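Local coordinates for protein 4-hydroxy-3-methylbut-2-enyl diphosphate reductase (Aquifex aeolicus, PDB 3DNF) that catalyses the last step of the non-mevalonate pathway, reductively converting (E)-4-hydroxy-3-methylbut-2-enyl diphosphate to isopentenyl and dimethylallyl diphosphate at an iron-sulfur cluster, at residues E250-V255 with S276-I281; K205-P208 with V212-I215; Q108-G113 with R135-K140; V117-K122 with E170-V175. All coordinates share one frame; numbering follows the deposited sequence.

Contact 1 of 4, residues E250-V255 with S276-I281; sequences EWFRGV and SRIQEI
The C-terminal helix of an open alpha/beta lobe, helix 268-281, is met in its last turn by Phe252, from the loop that leads into strand 257-262. The ring reaches two isoleucines one helical turn apart, Ile278 and Ile281, and crosses each of their side chains at about a right angle. Its outer end belongs to Ile278: Phe252 CZ lies 3.7 Å from Ile278 CG1, while Ile278 CG2 sits over one face of the ring. Nearer the backbone, Ile281 CD1 approaches Phe252 CD1 obliquely at 3.7 Å, and Ile281 CG2 comes within 3.8 Å of Phe252 CB. Both isoleucines hold CG1 anti to the carbonyl carbon (chi1 -69° and -71°), with the methyl terminus extended, which lets two branches of each side chain contribute to the surface against the ring. Phe252 also opens a type II turn ending at Val255, with Gly254 at positive phi in its third position; the chain thereby turns back towards the sheet. On the helix, Arg277 NH2 and Glu280 OE2 form a salt bridge of 3.2 Å, the oxygen standing above the guanidinium plane, so that charge attraction rather than a directed N-H holds the pair. Val212, Ile214 and Val258 continue the apolar surroundings of Phe252. Its ring is thus wedged between helix and strands, as in the layered core of an alpha/beta lobe.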
loop_
_atom_site.group_PDB
_atom_site.type_symbol
_atom_site.label_atom_id
_atom_site.label_comp_id
_atom_site.label_asym_id
_atom_site.label_seq_id
_atom_site.Cartn_x
_atom_site.Cartn_y
_atom_site.Cartn_z
ATOM N N GLU B 250 9.620 38.580 29.931
ATOM C CA GLU B 250 10.599 37.711 30.584
ATOM C C GLU B 250 11.310 36.778 29.602
ATOM O O GLU B 250 12.524 36.562 29.712
ATOM C CB GLU B 250 9.909 36.891 31.680
ATOM C CG GLU B 250 10.860 36.087 32.562
ATOM C CD GLU B 250 10.148 35.366 33.692
ATOM O OE1 GLU B 250 10.707 35.331 34.816
ATOM O OE2 GLU B 250 9.035 34.839 33.459
ATOM N N TRP B 251 10.546 36.241 28.644
ATOM C CA TRP B 251 11.055 35.257 27.685
ATOM C C TRP B 251 12.137 35.809 26.752
ATOM O O TRP B 251 12.951 35.021 26.207
ATOM C CB TRP B 251 9.923 34.678 26.822
ATOM C CG TRP B 251 8.734 34.084 27.552
ATOM C CD1 TRP B 251 8.684 33.647 28.847
ATOM C CD2 TRP B 251 7.433 33.822 26.990
ATOM N NE1 TRP B 251 7.429 33.157 29.133
ATOM C CE2 TRP B 251 6.643 33.250 28.014
ATOM C CE3 TRP B 251 6.856 34.028 25.724
ATOM C CZ2 TRP B 251 5.306 32.878 27.812
ATOM C CZ3 TRP B 251 5.526 33.658 25.524
ATOM C CH2 TRP B 251 4.769 33.090 26.564
ATOM N N PHE B 252 12.146 37.154 26.567
ATOM C CA PHE B 252 13.051 37.777 25.599
ATOM C C PHE B 252 14.262 38.489 26.210
ATOM O O PHE B 252 14.855 39.385 25.593
ATOM C CB PHE B 252 12.263 38.706 24.683
ATOM C CG PHE B 252 11.083 38.041 24.053
ATOM C CD1 PHE B 252 9.807 38.224 24.575
ATOM C CD2 PHE B 252 11.253 37.190 22.964
ATOM C CE1 PHE B 252 8.712 37.591 24.002
ATOM C CE2 PHE B 252 10.167 36.555 22.385
ATOM C CZ PHE B 252 8.893 36.754 22.905
ATOM N N ARG B 253 14.636 38.073 27.417
ATOM C CA ARG B 253 15.847 38.602 28.031
ATOM C C ARG B 253 17.071 37.936 27.391
ATOM O O ARG B 253 17.118 36.620 27.284
ATOM C CB ARG B 253 15.838 38.366 29.543
ATOM C CG ARG B 253 14.681 39.028 30.282
ATOM C CD ARG B 253 14.724 38.685 31.761
ATOM N NE ARG B 253 13.428 38.902 32.403
ATOM C CZ ARG B 253 13.143 38.574 33.662
ATOM N NH1 ARG B 253 14.058 38.004 34.439
ATOM N NH2 ARG B 253 11.934 38.817 34.151
ATOM N N GLY B 254 18.043 38.847 26.951
ATOM C CA GLY B 254 19.345 38.397 26.434
ATOM C C GLY B 254 19.266 37.510 25.197
ATOM O O GLY B 254 20.108 36.634 24.995
ATOM N N VAL B 255 18.249 37.743 24.371
ATOM C CA VAL B 255 18.017 36.959 23.153
ATOM C C VAL B 255 18.641 37.657 21.936
ATOM O O VAL B 255 18.689 38.888 21.879
ATOM C CB VAL B 255 16.498 36.724 22.926
ATOM C CG1 VAL B 255 16.235 35.979 21.627
ATOM C CG2 VAL B 255 15.899 35.957 24.095
ATOM N N SER B 276 5.701 42.429 15.890
ATOM C CA SER B 276 5.986 43.801 16.308
ATOM C C SER B 276 5.820 44.039 17.812
ATOM O O SER B 276 6.315 45.036 18.340
ATOM C CB SER B 276 5.228 44.834 15.468
ATOM O OG SER B 276 3.907 44.428 15.210
ATOM N N ARG B 277 5.141 43.122 18.502
ATOM C CA ARG B 277 5.117 43.154 19.969
ATOM C C ARG B 277 6.454 42.651 20.509
ATOM O O ARG B 277 6.968 43.187 21.494
ATOM C CB ARG B 277 3.903 42.385 20.540
ATOM C CG ARG B 277 3.904 42.076 22.060
ATOM C CD ARG B 277 4.571 43.132 22.953
ATOM N NE ARG B 277 3.643 44.051 23.601
ATOM C CZ ARG B 277 3.894 44.692 24.738
ATOM N NH1 ARG B 277 5.051 44.518 25.373
ATOM N NH2 ARG B 277 2.983 45.509 25.249
ATOM N N ILE B 278 7.026 41.642 19.852
ATOM C CA ILE B 278 8.376 41.165 20.197
ATOM C C ILE B 278 9.414 42.272 19.981
ATOM O O ILE B 278 10.299 42.471 20.819
ATOM C CB ILE B 278 8.744 39.860 19.439
ATOM C CG1 ILE B 278 7.892 38.695 19.961
ATOM C CG2 ILE B 278 10.226 39.534 19.581
ATOM C CD1 ILE B 278 7.928 37.447 19.106
ATOM N N GLN B 279 9.278 43.008 18.877
ATOM C CA GLN B 279 10.119 44.184 18.609
ATOM C C GLN B 279 9.910 45.318 19.618
ATOM O O GLN B 279 10.818 46.118 19.847
ATOM C CB GLN B 279 9.898 44.698 17.183
ATOM C CG GLN B 279 10.663 43.913 16.128
ATOM C CD GLN B 279 10.100 44.088 14.729
ATOM O OE1 GLN B 279 8.897 44.273 14.547
ATOM N NE2 GLN B 279 10.973 44.018 13.729
ATOM N N GLU B 280 8.714 45.373 20.205
ATOM C CA GLU B 280 8.375 46.343 21.244
ATOM C C GLU B 280 8.935 45.925 22.607
ATOM O O GLU B 280 9.231 46.775 23.449
ATOM C CB GLU B 280 6.856 46.515 21.333
ATOM C CG GLU B 280 6.417 47.748 22.104
ATOM C CD GLU B 280 5.152 47.519 22.904
ATOM O OE1 GLU B 280 4.068 47.411 22.295
ATOM O OE2 GLU B 280 5.244 47.458 24.149
ATOM N N ILE B 281 9.059 44.615 22.816
ATOM C CA ILE B 281 9.702 44.062 24.014
ATOM C C ILE B 281 11.221 44.297 23.966
ATOM O O ILE B 281 11.838 44.624 24.987
ATOM C CB ILE B 281 9.353 42.557 24.209
ATOM C CG1 ILE B 281 7.889 42.407 24.635
ATOM C CG2 ILE B 281 10.279 41.894 25.238
ATOM C CD1 ILE B 281 7.364 40.992 24.571
#

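Contact 2 of 4, residues K205-P208 with V212-I215; sequences KLAP and VMII
Met213 lies alongside the end of helix 195-206, turning the flank of its bent chain, rather than a straight tip, against Ala207 and Leu206. Its CB leaves the strand facing the 205-208 segment. CG stands anti to the carbonyl carbon (chi1 -87°), and two further bends of the same sense follow: that at chi2 sets SD beside the helix end, that at chi3 turns the terminal methyl away from it. The nearest approach is made by Met213 CG, 3.7 Å from Ala207 CA, a contact with the main chain that the small alanine side chain leaves accessible. Ala207 CB flanks the same methylene, 4.1 Å from Met213 CG. The sulfur then passes over the same alanine, with Met213 SD 4.1 Å from Ala207 CA, and reaches the branch point of the preceding residue more loosely, Leu206 CG lying 4.4 Å from Met213 SD. Neither Leu206 nor Ala207 aims its CB directly at the strand; the bent methionine chain supplies the atoms that bridge to them. All three residues are buried, and no hydrogen bond joins the two segments. Beyond them, Ser231 of helix 222-234 touches both Ala207 and Met213, and the Ala207 carbonyl accepts a bond from Asn235 ND2. Strand 212-216 runs inside the parallel sheet between strands 257-262 and 238-241, and Met213 lies between that sheet and the ends of helices 195-206 and 222-234.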
loop_
_atom_site.group_PDB
_atom_site.type_symbol
_atom_site.label_atom_id
_atom_site.label_comp_id
_atom_site.label_asym_id
_atom_site.label_seq_id
_atom_site.Cartn_x
_atom_site.Cartn_y
_atom_site.Cartn_z
ATOM N N LYS B 205 13.689 22.894 11.287
ATOM C CA LYS B 205 14.935 23.533 10.882
ATOM C C LYS B 205 15.209 24.824 11.661
ATOM O O LYS B 205 16.363 25.121 11.994
ATOM C CB LYS B 205 14.948 23.807 9.376
ATOM C CG LYS B 205 15.022 22.555 8.501
ATOM C CD LYS B 205 15.334 22.883 7.028
ATOM C CE LYS B 205 14.290 23.815 6.371
ATOM N NZ LYS B 205 12.967 23.185 6.041
ATOM N N LEU B 206 14.158 25.582 11.963
ATOM C CA LEU B 206 14.335 26.861 12.644
ATOM C C LEU B 206 14.574 26.713 14.152
ATOM O O LEU B 206 15.407 27.432 14.726
ATOM C CB LEU B 206 13.169 27.817 12.350
ATOM C CG LEU B 206 13.380 29.299 12.705
ATOM C CD1 LEU B 206 14.637 29.881 12.052
ATOM C CD2 LEU B 206 12.158 30.151 12.360
ATOM N N ALA B 207 13.875 25.765 14.778
ATOM C CA ALA B 207 13.929 25.577 16.242
ATOM C C ALA B 207 15.327 25.668 16.905
ATOM O O ALA B 207 15.510 26.476 17.813
ATOM C CB ALA B 207 13.195 24.299 16.670
ATOM N N PRO B 208 16.306 24.849 16.463
ATOM C CA PRO B 208 17.621 24.884 17.131
ATOM C C PRO B 208 18.510 26.071 16.722
ATOM O O PRO B 208 19.562 26.296 17.321
ATOM C CB PRO B 208 18.270 23.552 16.705
ATOM C CG PRO B 208 17.201 22.797 15.919
ATOM C CD PRO B 208 16.289 23.845 15.385
ATOM N N VAL B 212 14.691 31.631 21.147
ATOM C CA VAL B 212 13.318 31.358 21.563
ATOM C C VAL B 212 12.472 31.081 20.340
ATOM O O VAL B 212 12.641 31.727 19.305
ATOM C CB VAL B 212 12.696 32.532 22.385
ATOM C CG1 VAL B 212 13.072 33.887 21.789
ATOM C CG2 VAL B 212 11.167 32.410 22.487
ATOM N N MET B 213 11.589 30.096 20.483
ATOM C CA MET B 213 10.589 29.760 19.483
ATOM C C MET B 213 9.204 30.170 19.974
ATOM O O MET B 213 8.800 29.814 21.083
ATOM C CB MET B 213 10.633 28.255 19.188
ATOM C CG MET B 213 11.631 27.853 18.111
ATOM S SD MET B 213 11.307 28.662 16.509
ATOM C CE MET B 213 9.788 27.893 15.936
ATOM N N ILE B 214 8.493 30.932 19.143
ATOM C CA ILE B 214 7.084 31.278 19.371
ATOM C C ILE B 214 6.186 30.553 18.371
ATOM O O ILE B 214 6.368 30.682 17.160
ATOM C CB ILE B 214 6.825 32.815 19.267
ATOM C CG1 ILE B 214 7.768 33.613 20.184
ATOM C CG2 ILE B 214 5.338 33.145 19.527
ATOM C CD1 ILE B 214 7.707 33.255 21.690
ATOM N N ILE B 215 5.224 29.792 18.889
ATOM C CA ILE B 215 4.251 29.064 18.073
ATOM C C ILE B 215 2.864 29.665 18.316
ATOM O O ILE B 215 2.365 29.677 19.453
ATOM C CB ILE B 215 4.266 27.525 18.377
ATOM C CG1 ILE B 215 5.655 26.893 18.100
ATOM C CG2 ILE B 215 3.124 26.800 17.659
ATOM C CD1 ILE B 215 6.195 27.050 16.674
#

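Contact 3 of 4, residues Q108-G113 with R135-K140; sequences QLTREG and RACNGK
Thr110 is pressed against the backbone of Gly139, where their two chains come within 5.1 Å, CA to CA. Both branches of the threonine take part: Thr110 OG1 and Thr110 CG2 each lie 3.4 Å from Gly139 CA, straddling a residue that has no side chain to hold them off. With OG1 beside the backbone nitrogen (chi1 -66°), CG2 falls anti to it, and this methyl of Thr110 also comes 3.5 Å from Cys137 O. The CB of Cys137 faces this threonine; the residue is disulfide-linked to Cys107 of helix 97-111, but two conformers are modelled and the sulfur contacts are doubtful. Gly139 follows a Schellman motif, in which Asn138, at positive phi, ends helix 125-136 and sends the chain into strand 141-144. That helix is the crossover of a beta-alpha-beta unit joining strand 115-119 to its parallel neighbour. Beside the glycine, direct packing gives way to a water, which donates to Thr110 OG1 at 2.8 Å and accepts from Lys140 N at 2.9 Å, bridging the two segments; the threonine hydroxyl is also bonded to the Val106 carbonyl within its helix. On the far side of helix 97-111, Gln108 NE2 bonds to Glu112 OE2 at 2.9 Å, almost straight at 170°, meeting the carboxylate 39° out of its plane, while Glu112 OE1 pairs with Lys187.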
loop_
_atom_site.group_PDB
_atom_site.type_symbol
_atom_site.label_atom_id
_atom_site.label_comp_id
_atom_site.label_asym_id
_atom_site.label_seq_id
_atom_site.Cartn_x
_atom_site.Cartn_y
_atom_site.Cartn_z
ATOM N N GLN B 108 -11.723 9.821 -12.286
ATOM C CA GLN B 108 -10.762 9.111 -13.113
ATOM C C GLN B 108 -10.734 7.637 -12.748
ATOM O O GLN B 108 -10.831 6.802 -13.647
ATOM C CB GLN B 108 -9.380 9.743 -13.008
ATOM C CG GLN B 108 -8.330 9.007 -13.837
ATOM C CD GLN B 108 -6.928 9.344 -13.390
ATOM O OE1 GLN B 108 -6.701 10.364 -12.737
ATOM N NE2 GLN B 108 -5.986 8.490 -13.729
ATOM N N LEU B 109 -10.622 7.320 -11.441
ATOM C CA LEU B 109 -10.597 5.951 -10.992
ATOM C C LEU B 109 -11.887 5.200 -11.372
ATOM O O LEU B 109 -11.840 4.017 -11.757
ATOM C CB LEU B 109 -10.335 5.896 -9.473
ATOM C CG LEU B 109 -8.896 6.244 -8.996
ATOM C CD1 LEU B 109 -8.888 6.323 -7.460
ATOM C CD2 LEU B 109 -7.844 5.232 -9.468
ATOM N N THR B 110 -13.015 5.886 -11.284
ATOM C CA THR B 110 -14.306 5.309 -11.700
ATOM C C THR B 110 -14.316 4.960 -13.212
ATOM O O THR B 110 -14.692 3.841 -13.607
ATOM C CB THR B 110 -15.441 6.300 -11.330
ATOM O OG1 THR B 110 -15.521 6.396 -9.892
ATOM C CG2 THR B 110 -16.786 5.846 -11.940
ATOM N N ARG B 111 -13.888 5.906 -14.046
ATOM C CA ARG B 111 -13.750 5.673 -15.489
ATOM C C ARG B 111 -12.854 4.472 -15.812
ATOM O O ARG B 111 -13.104 3.734 -16.759
ATOM C CB ARG B 111 -13.240 6.918 -16.213
ATOM C CG ARG B 111 -14.216 8.104 -16.149
ATOM C CD ARG B 111 -13.807 9.219 -17.141
ATOM N NE ARG B 111 -12.517 9.836 -16.805
ATOM C CZ ARG B 111 -12.343 10.891 -15.996
ATOM N NH1 ARG B 111 -13.364 11.498 -15.397
ATOM N NH2 ARG B 111 -11.124 11.355 -15.788
ATOM N N GLU B 112 -11.855 4.239 -14.964
ATOM C CA GLU B 112 -10.908 3.157 -15.141
ATOM C C GLU B 112 -11.404 1.842 -14.520
ATOM O O GLU B 112 -10.720 0.854 -14.619
ATOM C CB GLU B 112 -9.532 3.576 -14.588
ATOM C CG GLU B 112 -8.920 4.801 -15.351
ATOM C CD GLU B 112 -7.613 5.336 -14.738
ATOM O OE1 GLU B 112 -7.240 4.886 -13.640
ATOM O OE2 GLU B 112 -6.958 6.224 -15.344
ATOM N N GLY B 113 -12.583 1.859 -13.902
ATOM C CA GLY B 113 -13.254 0.623 -13.491
ATOM C C GLY B 113 -12.910 0.225 -12.056
ATOM O O GLY B 113 -13.109 -0.932 -11.668
ATOM N N ARG B 135 -20.355 10.027 -6.483
ATOM C CA ARG B 135 -21.728 9.686 -6.829
ATOM C C ARG B 135 -22.108 10.286 -8.201
ATOM O O ARG B 135 -22.729 9.599 -9.027
ATOM C CB ARG B 135 -22.680 10.151 -5.714
ATOM C CG ARG B 135 -24.187 10.127 -6.080
ATOM C CD ARG B 135 -25.092 10.465 -4.889
ATOM N NE ARG B 135 -24.731 11.744 -4.287
ATOM C CZ ARG B 135 -24.156 11.908 -3.091
ATOM N NH1 ARG B 135 -23.909 10.845 -2.311
ATOM N NH2 ARG B 135 -23.858 13.143 -2.664
ATOM N N ALA B 136 -21.683 11.529 -8.433
ATOM C CA ALA B 136 -22.002 12.241 -9.686
ATOM C C ALA B 136 -21.449 11.562 -10.940
ATOM O O ALA B 136 -22.050 11.601 -12.016
ATOM C CB ALA B 136 -21.517 13.690 -9.601
ATOM N N CYS B 137 -20.295 10.939 -10.797
ATOM C CA CYS B 137 -19.685 10.278 -11.942
ATOM C C CYS B 137 -20.015 8.794 -11.984
ATOM O O CYS B 137 -19.384 8.014 -12.703
ATOM C CB CYS B 137 -18.187 10.504 -11.970
ATOM S SG CYS B 137 -17.368 9.619 -10.678
ATOM N N ASN B 138 -21.075 8.420 -11.267
ATOM C CA ASN B 138 -21.592 7.023 -11.235
ATOM C C ASN B 138 -20.583 6.009 -10.693
ATOM O O ASN B 138 -20.566 4.829 -11.060
ATOM C CB ASN B 138 -22.100 6.601 -12.603
ATOM C CG ASN B 138 -23.164 7.516 -13.098
ATOM O OD1 ASN B 138 -24.060 7.917 -12.342
ATOM N ND2 ASN B 138 -23.056 7.912 -14.363
ATOM N N GLY B 139 -19.744 6.511 -9.811
ATOM C CA GLY B 139 -18.747 5.706 -9.143
ATOM C C GLY B 139 -19.273 5.045 -7.886
ATOM O O GLY B 139 -20.320 5.410 -7.389
ATOM N N LYS B 140 -18.538 4.056 -7.401
ATOM C CA LYS B 140 -18.909 3.409 -6.162
ATOM C C LYS B 140 -17.697 3.302 -5.256
ATOM O O LYS B 140 -16.548 3.146 -5.706
ATOM C CB LYS B 140 -19.558 2.038 -6.430
ATOM C CG LYS B 140 -18.667 1.058 -7.128
ATOM C CD LYS B 140 -19.459 -0.198 -7.561
ATOM C CE LYS B 140 -18.475 -1.218 -8.128
ATOM N NZ LYS B 140 -19.120 -2.373 -8.830
HETATM O O HOH W 1 -16.078 3.810 -8.880
#

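Contact 4 of 4, residues V117-K122 with E170-V175; sequences VLVGEK and EFFKEV
Val119, at the end of strand 115-119, has its CB directed toward helix 169-182 and meets Phe171, Phe172 and Val175 there. Its CB already touches the helix, lying in the plane of the Phe172 ring at its edge, 3.8 Å from Phe172 CD1. From CB the two methyls part. CG1, anti to the backbone nitrogen (chi1 -176°), leans to Phe171, where Val119 CG1 is 3.7 Å from Phe171 CD2 and nearly as close to the neighbouring CE2. The other methyl, beside the nitrogen, serves two partners: Val119 CG2 lies 3.8 Å from Phe172 CD1, and it meets Val175 CG1 tip to tip at 3.8 Å. The valine therefore fits among residues from successive positions and the next turn, its methyls meeting both rings obliquely. Val175 CG2 stands 3.3 Å above the plane of the Phe171 ring, towards its rim, covering one face from within the helix. The strand and helix segments run nearly antiparallel, at 154° with axes 10.0 Å apart, as expected for a helix that packs on a parallel alpha/beta sheet. Phe172 also packs on Leu181 of the second subunit, so the same helix lies at the dimer interface. With no hydrogen bond or charge crossing between the segments, the contact rests mainly on apolar packing; the Val119 backbone is bonded to Val162 in the sheet.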
loop_
_atom_site.group_PDB
_atom_site.type_symbol
_atom_site.label_atom_id
_atom_site.label_comp_id
_atom_site.label_asym_id
_atom_site.label_seq_id
_atom_site.Cartn_x
_atom_site.Cartn_y
_atom_site.Cartn_z
ATOM N N VAL B 117 -11.713 3.663 -2.634
ATOM C CA VAL B 117 -11.547 3.878 -1.222
ATOM C C VAL B 117 -10.994 5.287 -0.953
ATOM O O VAL B 117 -9.982 5.672 -1.517
ATOM C CB VAL B 117 -10.604 2.809 -0.669
ATOM C CG1 VAL B 117 -10.046 3.230 0.696
ATOM C CG2 VAL B 117 -11.316 1.435 -0.595
ATOM N N LEU B 118 -11.739 6.065 -0.191
ATOM C CA LEU B 118 -11.301 7.412 0.217
ATOM C C LEU B 118 -10.827 7.282 1.656
ATOM O O LEU B 118 -11.638 7.058 2.540
ATOM C CB LEU B 118 -12.473 8.398 0.108
ATOM C CG LEU B 118 -12.341 9.834 0.613
ATOM C CD1 LEU B 118 -11.133 10.488 -0.036
ATOM C CD2 LEU B 118 -13.662 10.586 0.276
ATOM N N VAL B 119 -9.514 7.450 1.892
ATOM C CA VAL B 119 -8.980 7.386 3.253
ATOM C C VAL B 119 -9.143 8.769 3.914
ATOM O O VAL B 119 -8.595 9.781 3.459
ATOM C CB VAL B 119 -7.473 6.899 3.303
ATOM C CG1 VAL B 119 -7.015 6.765 4.769
ATOM C CG2 VAL B 119 -7.286 5.560 2.538
ATOM N N GLY B 120 -9.992 8.826 4.926
ATOM C CA GLY B 120 -10.299 10.114 5.553
ATOM C C GLY B 120 -11.343 10.005 6.640
ATOM O O GLY B 120 -11.791 8.909 6.972
ATOM N N GLU B 121 -11.748 11.161 7.149
ATOM C CA GLU B 121 -12.758 11.284 8.200
ATOM C C GLU B 121 -14.180 11.341 7.610
ATOM O O GLU B 121 -14.516 12.293 6.883
ATOM C CB GLU B 121 -12.455 12.524 9.044
ATOM C CG GLU B 121 -13.432 12.704 10.208
ATOM C CD GLU B 121 -13.223 13.983 11.026
ATOM O OE1 GLU B 121 -12.421 14.873 10.636
ATOM O OE2 GLU B 121 -13.914 14.108 12.069
ATOM N N LYS B 122 -14.994 10.321 7.901
ATOM C CA LYS B 122 -16.347 10.191 7.303
ATOM C C LYS B 122 -17.200 11.467 7.316
ATOM O O LYS B 122 -17.733 11.887 6.278
ATOM C CB LYS B 122 -17.133 9.047 7.938
ATOM C CG LYS B 122 -16.541 7.672 7.640
ATOM C CD LYS B 122 -17.327 6.560 8.267
ATOM C CE LYS B 122 -16.660 5.243 7.934
ATOM N NZ LYS B 122 -17.374 4.093 8.515
ATOM N N GLU B 170 0.868 8.052 7.973
ATOM C CA GLU B 170 1.011 6.748 8.594
ATOM C C GLU B 170 -0.169 5.816 8.378
ATOM O O GLU B 170 0.014 4.651 8.036
ATOM C CB GLU B 170 1.295 6.897 10.084
ATOM C CG GLU B 170 2.728 6.585 10.427
ATOM C CD GLU B 170 2.925 6.320 11.910
ATOM O OE1 GLU B 170 2.268 7.003 12.728
ATOM O OE2 GLU B 170 3.740 5.433 12.249
ATOM N N PHE B 171 -1.377 6.334 8.554
ATOM C CA PHE B 171 -2.563 5.502 8.293
ATOM C C PHE B 171 -2.796 5.212 6.816
ATOM O O PHE B 171 -3.162 4.101 6.431
ATOM C CB PHE B 171 -3.809 6.072 8.980
ATOM C CG PHE B 171 -5.013 5.188 8.844
ATOM C CD1 PHE B 171 -5.019 3.902 9.379
ATOM C CD2 PHE B 171 -6.130 5.644 8.164
ATOM C CE1 PHE B 171 -6.130 3.070 9.233
ATOM C CE2 PHE B 171 -7.252 4.826 8.009
ATOM C CZ PHE B 171 -7.255 3.543 8.555
ATOM N N PHE B 172 -2.512 6.198 5.994
ATOM C CA PHE B 172 -2.677 6.010 4.553
ATOM C C PHE B 172 -1.750 4.895 4.069
ATOM O O PHE B 172 -2.164 4.022 3.334
ATOM C CB PHE B 172 -2.315 7.287 3.862
ATOM C CG PHE B 172 -2.601 7.262 2.395
ATOM C CD1 PHE B 172 -3.931 7.202 1.939
ATOM C CD2 PHE B 172 -1.545 7.227 1.471
ATOM C CE1 PHE B 172 -4.203 7.166 0.600
ATOM C CE2 PHE B 172 -1.816 7.212 0.102
ATOM C CZ PHE B 172 -3.153 7.159 -0.327
ATOM N N LYS B 173 -0.503 4.902 4.556
ATOM C CA LYS B 173 0.500 3.885 4.201
ATOM C C LYS B 173 0.026 2.466 4.605
ATOM O O LYS B 173 0.165 1.508 3.835
ATOM C CB LYS B 173 1.867 4.243 4.804
ATOM C CG LYS B 173 2.882 3.139 4.713
ATOM C CD LYS B 173 4.221 3.567 5.247
ATOM C CE LYS B 173 5.178 2.405 5.172
ATOM N NZ LYS B 173 6.462 2.792 5.804
ATOM N N GLU B 174 -0.559 2.369 5.804
ATOM C CA GLU B 174 -1.096 1.120 6.334
ATOM C C GLU B 174 -2.262 0.582 5.508
ATOM O O GLU B 174 -2.287 -0.632 5.216
ATOM C CB GLU B 174 -1.517 1.302 7.812
ATOM C CG GLU B 174 -2.201 0.097 8.449
ATOM C CD GLU B 174 -1.259 -1.060 8.694
ATOM O OE1 GLU B 174 -0.021 -0.859 8.638
ATOM O OE2 GLU B 174 -1.746 -2.193 8.930
ATOM N N VAL B 175 -3.230 1.461 5.193
ATOM C CA VAL B 175 -4.415 1.100 4.398
ATOM C C VAL B 175 -4.007 0.616 3.003
ATOM O O VAL B 175 -4.499 -0.405 2.512
ATOM C CB VAL B 175 -5.420 2.297 4.229
ATOM C CG1 VAL B 175 -6.543 1.895 3.220
ATOM C CG2 VAL B 175 -6.009 2.656 5.549
#

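From the N terminus, the chain first reaches contacts 3 and 4, whose segments alternate: 108-113, 117-122, 135-140, 170-175. These loops therefore cross. Contact 3 closes round strand 115-119 and helix 125-136, while contact 4 brings the later helix 169-182 back over the strand enclosed by that first loop, within the same lobe. Contact 2 then closes a short helix-to-strand loop in another lobe, and contact 1 follows in series, tying the loop after strand 238-241 to the C-terminal helix. The last two touch directly, Phe252 CZ lying 3.9 Å from Ile214 CD1, whereas the centres of contacts 1 and 3 are about 56 Å apart.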